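Local structure of dehydrogenase (Thermotoga maritima, 3EZY) at residues R36-L40 with K51-D55; H90-E94 with E288-F292. The protein catalyses the NAD(+)-dependent oxidation of myo-inositol to scyllo-inosose and probably serves in myo-inositol degradation. One frame throughout, in Å; residues are numbered along the deposited sequence. Where two conformers were deposited one is given.

Contact 1 (R36-L40 with K51-D55); sequences REDRL and KAYKD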
loop_
_atom_site.group_PDB
_atom_site.type_symbol
_atom_site.label_atom_id
_atom_site.label_comp_id
_atom_site.label_asym_id
_atom_site.label_seq_id
_atom_site.Cartn_x
_atom_site.Cartn_y
_atom_site.Cartn_z
ATOM N N ARG A 36 -22.383 -10.185 40.495
ATOM C CA ARG A 36 -23.083 -11.366 40.017
ATOM C C ARG A 36 -22.426 -12.588 40.581
ATOM O O ARG A 36 -21.269 -12.872 40.237
ATOM C CB ARG A 36 -22.998 -11.447 38.495
ATOM C CG ARG A 36 -23.617 -10.293 37.779
ATOM C CD ARG A 36 -23.087 -10.274 36.369
ATOM N NE ARG A 36 -21.809 -9.552 36.273
ATOM C CZ ARG A 36 -21.125 -9.377 35.141
ATOM N NH1 ARG A 36 -21.599 -9.862 33.987
ATOM N NH2 ARG A 36 -19.970 -8.709 35.161
ATOM N N GLU A 37 -23.146 -13.342 41.416
ATOM C CA GLU A 37 -22.543 -14.460 42.142
ATOM C C GLU A 37 -22.017 -15.585 41.243
ATOM O O GLU A 37 -20.968 -16.143 41.505
ATOM C CB GLU A 37 -23.494 -15.018 43.219
ATOM C CG GLU A 37 -23.516 -14.203 44.543
ATOM C CD GLU A 37 -23.625 -15.074 45.804
ATOM O OE1 GLU A 37 -24.451 -16.016 45.818
ATOM O OE2 GLU A 37 -22.875 -14.815 46.785
ATOM N N ASP A 38 -22.740 -15.917 40.173
ATOM C CA ASP A 38 -22.262 -17.023 39.328
ATOM C C ASP A 38 -21.057 -16.626 38.481
ATOM O O ASP A 38 -20.135 -17.428 38.304
ATOM C CB ASP A 38 -23.380 -17.592 38.466
ATOM C CG ASP A 38 -24.523 -18.122 39.303
ATOM O OD1 ASP A 38 -24.429 -19.291 39.793
ATOM O OD2 ASP A 38 -25.505 -17.346 39.484
ATOM N N ARG A 39 -21.069 -15.390 37.992
ATOM C CA ARG A 39 -19.908 -14.779 37.341
ATOM C C ARG A 39 -18.668 -14.873 38.245
ATOM O O ARG A 39 -17.634 -15.426 37.855
ATOM C CB ARG A 39 -20.233 -13.322 37.006
ATOM C CG ARG A 39 -19.160 -12.583 36.139
ATOM C CD ARG A 39 -19.012 -13.207 34.758
ATOM N NE ARG A 39 -17.921 -12.598 34.000
ATOM C CZ ARG A 39 -17.271 -13.196 33.005
ATOM N NH1 ARG A 39 -17.614 -14.438 32.639
ATOM N NH2 ARG A 39 -16.269 -12.562 32.368
ATOM N N LEU A 40 -18.787 -14.344 39.463
ATOM C CA LEU A 40 -17.740 -14.458 40.472
ATOM C C LEU A 40 -17.246 -15.916 40.693
ATOM O O LEU A 40 -16.050 -16.190 40.628
ATOM C CB LEU A 40 -18.286 -13.906 41.777
ATOM C CG LEU A 40 -17.263 -13.630 42.879
ATOM C CD1 LEU A 40 -16.193 -12.684 42.298
ATOM C CD2 LEU A 40 -17.990 -13.003 44.061
ATOM N N LYS A 51 -9.102 -15.222 46.412
ATOM C CA LYS A 51 -10.250 -14.630 47.087
ATOM C C LYS A 51 -11.273 -14.086 46.081
ATOM O O LYS A 51 -10.921 -13.430 45.092
ATOM C CB LYS A 51 -9.779 -13.478 47.978
ATOM C CG LYS A 51 -8.841 -13.914 49.088
ATOM C CD LYS A 51 -9.558 -14.831 50.110
ATOM C CE LYS A 51 -10.989 -14.355 50.385
ATOM N NZ LYS A 51 -11.690 -15.134 51.453
ATOM N N ALA A 52 -12.542 -14.322 46.342
ATOM C CA ALA A 52 -13.566 -13.736 45.512
ATOM C C ALA A 52 -14.517 -13.048 46.456
ATOM O O ALA A 52 -14.992 -13.664 47.394
ATOM C CB ALA A 52 -14.284 -14.830 44.709
ATOM N N TYR A 53 -14.807 -11.778 46.217
ATOM C CA TYR A 53 -15.651 -11.003 47.122
ATOM C C TYR A 53 -16.883 -10.445 46.437
ATOM O O TYR A 53 -16.771 -9.761 45.413
ATOM C CB TYR A 53 -14.849 -9.812 47.675
ATOM C CG TYR A 53 -13.690 -10.172 48.567
ATOM C CD1 TYR A 53 -13.909 -10.626 49.881
ATOM C CD2 TYR A 53 -12.389 -10.005 48.143
ATOM C CE1 TYR A 53 -12.847 -10.930 50.725
ATOM C CE2 TYR A 53 -11.317 -10.316 48.971
ATOM C CZ TYR A 53 -11.559 -10.778 50.268
ATOM O OH TYR A 53 -10.505 -11.077 51.113
ATOM N N LYS A 54 -18.054 -10.677 47.025
ATOM C CA LYS A 54 -19.287 -10.051 46.548
ATOM C C LYS A 54 -19.286 -8.553 46.796
ATOM O O LYS A 54 -19.742 -7.770 45.966
ATOM C CB LYS A 54 -20.521 -10.655 47.235
ATOM C CG LYS A 54 -20.923 -11.989 46.695
ATOM C CD LYS A 54 -22.180 -12.511 47.424
ATOM C CE LYS A 54 -23.166 -11.353 47.697
ATOM N NZ LYS A 54 -24.595 -11.836 47.600
ATOM N N ASP A 55 -18.745 -8.150 47.929
ATOM C CA ASP A 55 -18.702 -6.730 48.282
ATOM C C ASP A 55 -17.319 -6.173 47.960
ATOM O O ASP A 55 -16.347 -6.629 48.514
ATOM C CB ASP A 55 -18.962 -6.621 49.778
ATOM C CG ASP A 55 -18.859 -5.197 50.294
ATOM O OD1 ASP A 55 -18.560 -4.266 49.491
ATOM O OD2 ASP A 55 -19.080 -5.020 51.518
#
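Leu40 and Ala52 meet where helix 37-47 lies over strand 51-53, the last two elements of the beta-alpha-beta unit that starts with strand 27-33 of the Rossmann domain. With CG anti to the backbone N (chi1 -166°) and chi2 near 55°, the isobutyl group of Leu40 reaches down to the strand and parts its two methyl branches. CG and the CD1 branch meet the methyl of Ala52, with Leu40 CG 3.7 Å from Ala52 CB, while CD2 rests on the main chain between Tyr53 and Lys54, 3.7 Å from Tyr53 C and 3.8 Å from Lys54 N. Lys54 CG lies beside Leu40 CD2, 4.1 Å away. Ile32 of the neighbouring strand touches both Leu40 and Ala52. Shortened to an alanine, this position would probably leave the methyl of Ala52 and the peptide after Tyr53 without their cover from the helix.

Toward solvent, Glu37 and Lys54 pair across the outer margin. Glu37 OE2 lies 3.5 Å from Lys54 NZ, a long salt bridge that is doubtful as modelled, because the carboxylate oxygen sits too close to the lysine chain and Glu37 has two conformers. The CB of Tyr53 is directed away from the helix, and its OH hydrogen-bonds Asp62 OD2.

The chemistry is thus layered: the join of helix and strand is apolar, and the exposed ion pair, one partner of which is modelled in two conformers, probably adds little to its stability.

Contact 2 (H90-E94 with E288-F292); sequences HVFCE and ELKTF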
loop_
_atom_site.group_PDB
_atom_site.type_symbol
_atom_site.label_atom_id
_atom_site.label_comp_id
_atom_site.label_asym_id
_atom_site.label_seq_id
_atom_site.Cartn_x
_atom_site.Cartn_y
_atom_site.Cartn_z
ATOM N N HIS A 90 -3.033 1.651 46.041
ATOM C CA HIS A 90 -2.834 2.229 44.706
ATOM C C HIS A 90 -3.970 1.831 43.773
ATOM O O HIS A 90 -4.443 0.703 43.840
ATOM C CB HIS A 90 -1.514 1.744 44.148
ATOM C CG HIS A 90 -0.340 2.244 44.921
ATOM N ND1 HIS A 90 -0.070 3.588 45.071
ATOM C CD2 HIS A 90 0.626 1.582 45.602
ATOM C CE1 HIS A 90 1.029 3.730 45.794
ATOM N NE2 HIS A 90 1.471 2.530 46.127
ATOM N N VAL A 91 -4.453 2.753 42.940
ATOM C CA VAL A 91 -5.692 2.478 42.220
ATOM C C VAL A 91 -5.626 2.800 40.722
ATOM O O VAL A 91 -5.160 3.890 40.316
ATOM C CB VAL A 91 -6.978 3.123 42.920
ATOM C CG1 VAL A 91 -6.824 4.593 43.157
ATOM C CG2 VAL A 91 -8.246 2.870 42.098
ATOM N N PHE A 92 -6.056 1.829 39.905
ATOM C CA PHE A 92 -6.242 2.037 38.460
ATOM C C PHE A 92 -7.739 2.069 38.244
ATOM O O PHE A 92 -8.466 1.208 38.784
ATOM C CB PHE A 92 -5.578 0.885 37.685
ATOM C CG PHE A 92 -5.960 0.792 36.214
ATOM C CD1 PHE A 92 -5.107 1.281 35.223
ATOM C CD2 PHE A 92 -7.167 0.201 35.826
ATOM C CE1 PHE A 92 -5.475 1.201 33.837
ATOM C CE2 PHE A 92 -7.527 0.088 34.473
ATOM C CZ PHE A 92 -6.679 0.605 33.473
ATOM N N CYS A 93 -8.232 3.075 37.508
ATOM C CA CYS A 93 -9.656 3.184 37.220
ATOM C C CYS A 93 -9.917 3.183 35.710
ATOM O O CYS A 93 -9.404 4.045 34.973
ATOM C CB CYS A 93 -10.241 4.477 37.840
ATOM S SG CYS A 93 -12.039 4.591 37.801
ATOM N N GLU A 94 -10.767 2.265 35.266
ATOM C CA GLU A 94 -11.161 2.227 33.868
ATOM C C GLU A 94 -11.802 3.556 33.460
ATOM O O GLU A 94 -12.374 4.289 34.311
ATOM C CB GLU A 94 -12.152 1.059 33.603
ATOM C CG GLU A 94 -11.473 -0.200 33.017
ATOM C CD GLU A 94 -10.596 0.150 31.799
ATOM O OE1 GLU A 94 -9.440 -0.318 31.705
ATOM O OE2 GLU A 94 -11.068 0.914 30.930
ATOM N N GLU A 288 -0.800 -1.412 28.917
ATOM C CA GLU A 288 -1.289 -0.425 29.898
ATOM C C GLU A 288 -1.122 -0.943 31.339
ATOM O O GLU A 288 -0.672 -0.229 32.241
ATOM C CB GLU A 288 -2.756 -0.124 29.634
ATOM C CG GLU A 288 -3.322 0.864 30.632
ATOM C CD GLU A 288 -4.761 1.106 30.419
ATOM O OE1 GLU A 288 -5.522 0.128 30.256
ATOM O OE2 GLU A 288 -5.140 2.281 30.389
ATOM N N LEU A 289 -1.499 -2.191 31.555
ATOM C CA LEU A 289 -1.453 -2.803 32.893
ATOM C C LEU A 289 -0.017 -3.053 33.379
ATOM O O LEU A 289 0.314 -2.797 34.561
ATOM C CB LEU A 289 -2.266 -4.095 32.916
ATOM C CG LEU A 289 -2.255 -4.907 34.239
ATOM C CD1 LEU A 289 -2.556 -3.974 35.355
ATOM C CD2 LEU A 289 -3.291 -6.022 34.250
ATOM N N LYS A 290 0.852 -3.540 32.492
ATOM C CA LYS A 290 2.268 -3.658 32.860
ATOM C C LYS A 290 2.824 -2.301 33.315
ATOM O O LYS A 290 3.694 -2.245 34.192
ATOM C CB LYS A 290 3.108 -4.190 31.683
ATOM C CG LYS A 290 2.719 -5.564 31.203
ATOM C CD LYS A 290 3.767 -6.038 30.163
ATOM C CE LYS A 290 3.427 -7.436 29.594
ATOM N NZ LYS A 290 4.030 -7.600 28.185
ATOM N N THR A 291 2.348 -1.223 32.694
ATOM C CA THR A 291 2.858 0.118 33.002
ATOM C C THR A 291 2.393 0.561 34.388
ATOM O O THR A 291 3.192 1.091 35.166
ATOM C CB THR A 291 2.448 1.189 31.942
ATOM O OG1 THR A 291 2.875 0.754 30.643
ATOM C CG2 THR A 291 3.084 2.554 32.244
ATOM N N PHE A 292 1.109 0.354 34.666
ATOM C CA PHE A 292 0.543 0.583 35.995
ATOM C C PHE A 292 1.335 -0.153 37.098
ATOM O O PHE A 292 1.657 0.414 38.151
ATOM C CB PHE A 292 -0.937 0.138 36.041
ATOM C CG PHE A 292 -1.552 0.243 37.442
ATOM C CD1 PHE A 292 -1.672 1.482 38.058
ATOM C CD2 PHE A 292 -1.970 -0.891 38.132
ATOM C CE1 PHE A 292 -2.208 1.617 39.319
ATOM C CE2 PHE A 292 -2.532 -0.780 39.414
ATOM C CZ PHE A 292 -2.642 0.484 40.008
#
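Glu288 O, on the residue whose carboxylate meets Phe92, accepts two amides of its own helix: Phe292 N at 3.1 Å and, weakly, Thr291 N at 3.2 Å. That turn of helix 277-298 packs on strand 90-94 of the Rossmann sheet, running nearly antiparallel to it (159°) with the axes 10.6 Å apart at their closest. Phe92, Glu288 and Phe292 carry the contact. Four residues, about one turn, separate Glu288 from Phe292, which puts them on the same side of the helix; CG anti to the backbone N in both (chi1 175° in Phe292) extends each side chain from there to Phe92.

The carboxylate of Glu288 arrives at the rim of the Phe92 ring near CE1 and CZ, its plane almost perpendicular to the ring (84°); the weakly positive ring hydrogens there probably suit an anion. Glu94 OE1 lies at the adjoining edge, by CE2 and CZ, 4.2 Å from Glu288 OE1, and a hydrogen bond to His17 of helix 12-20 holds it in place. The Phe92 edge is turned toward the face of Phe292 in an edge-to-face pair, centroids 5.8 Å apart. Phe92 CB sits squarely over that face as a CH-pi contact, 3.7 Å from the centroid of the Phe292 ring.

In the fold
Both contacts rest on the six-stranded parallel sheet of the nucleotide-binding domain, but at different depths. Contact 1 lies at an edge strand, 51-53, its centre about 25 Å from the centre of the chain; contact 2 uses strand 90-94, flanked by strands 67-70 and 118-121, its centre about 12 Å from that point. Their own centres are 21 Å apart and their nearest atoms about 12 Å, with no touch. Contact 1 is local, closing one crossover; contact 2 brings a helix from 194 residues further along the chain onto the sheet. Both border a glycine-rich turn consistent with an NAD-binding Rossmann loop: Arg39 hydrogen-bonds Leu10 O through NE and Thr15 OG1 through NH2, and Glu94 lies near without touching.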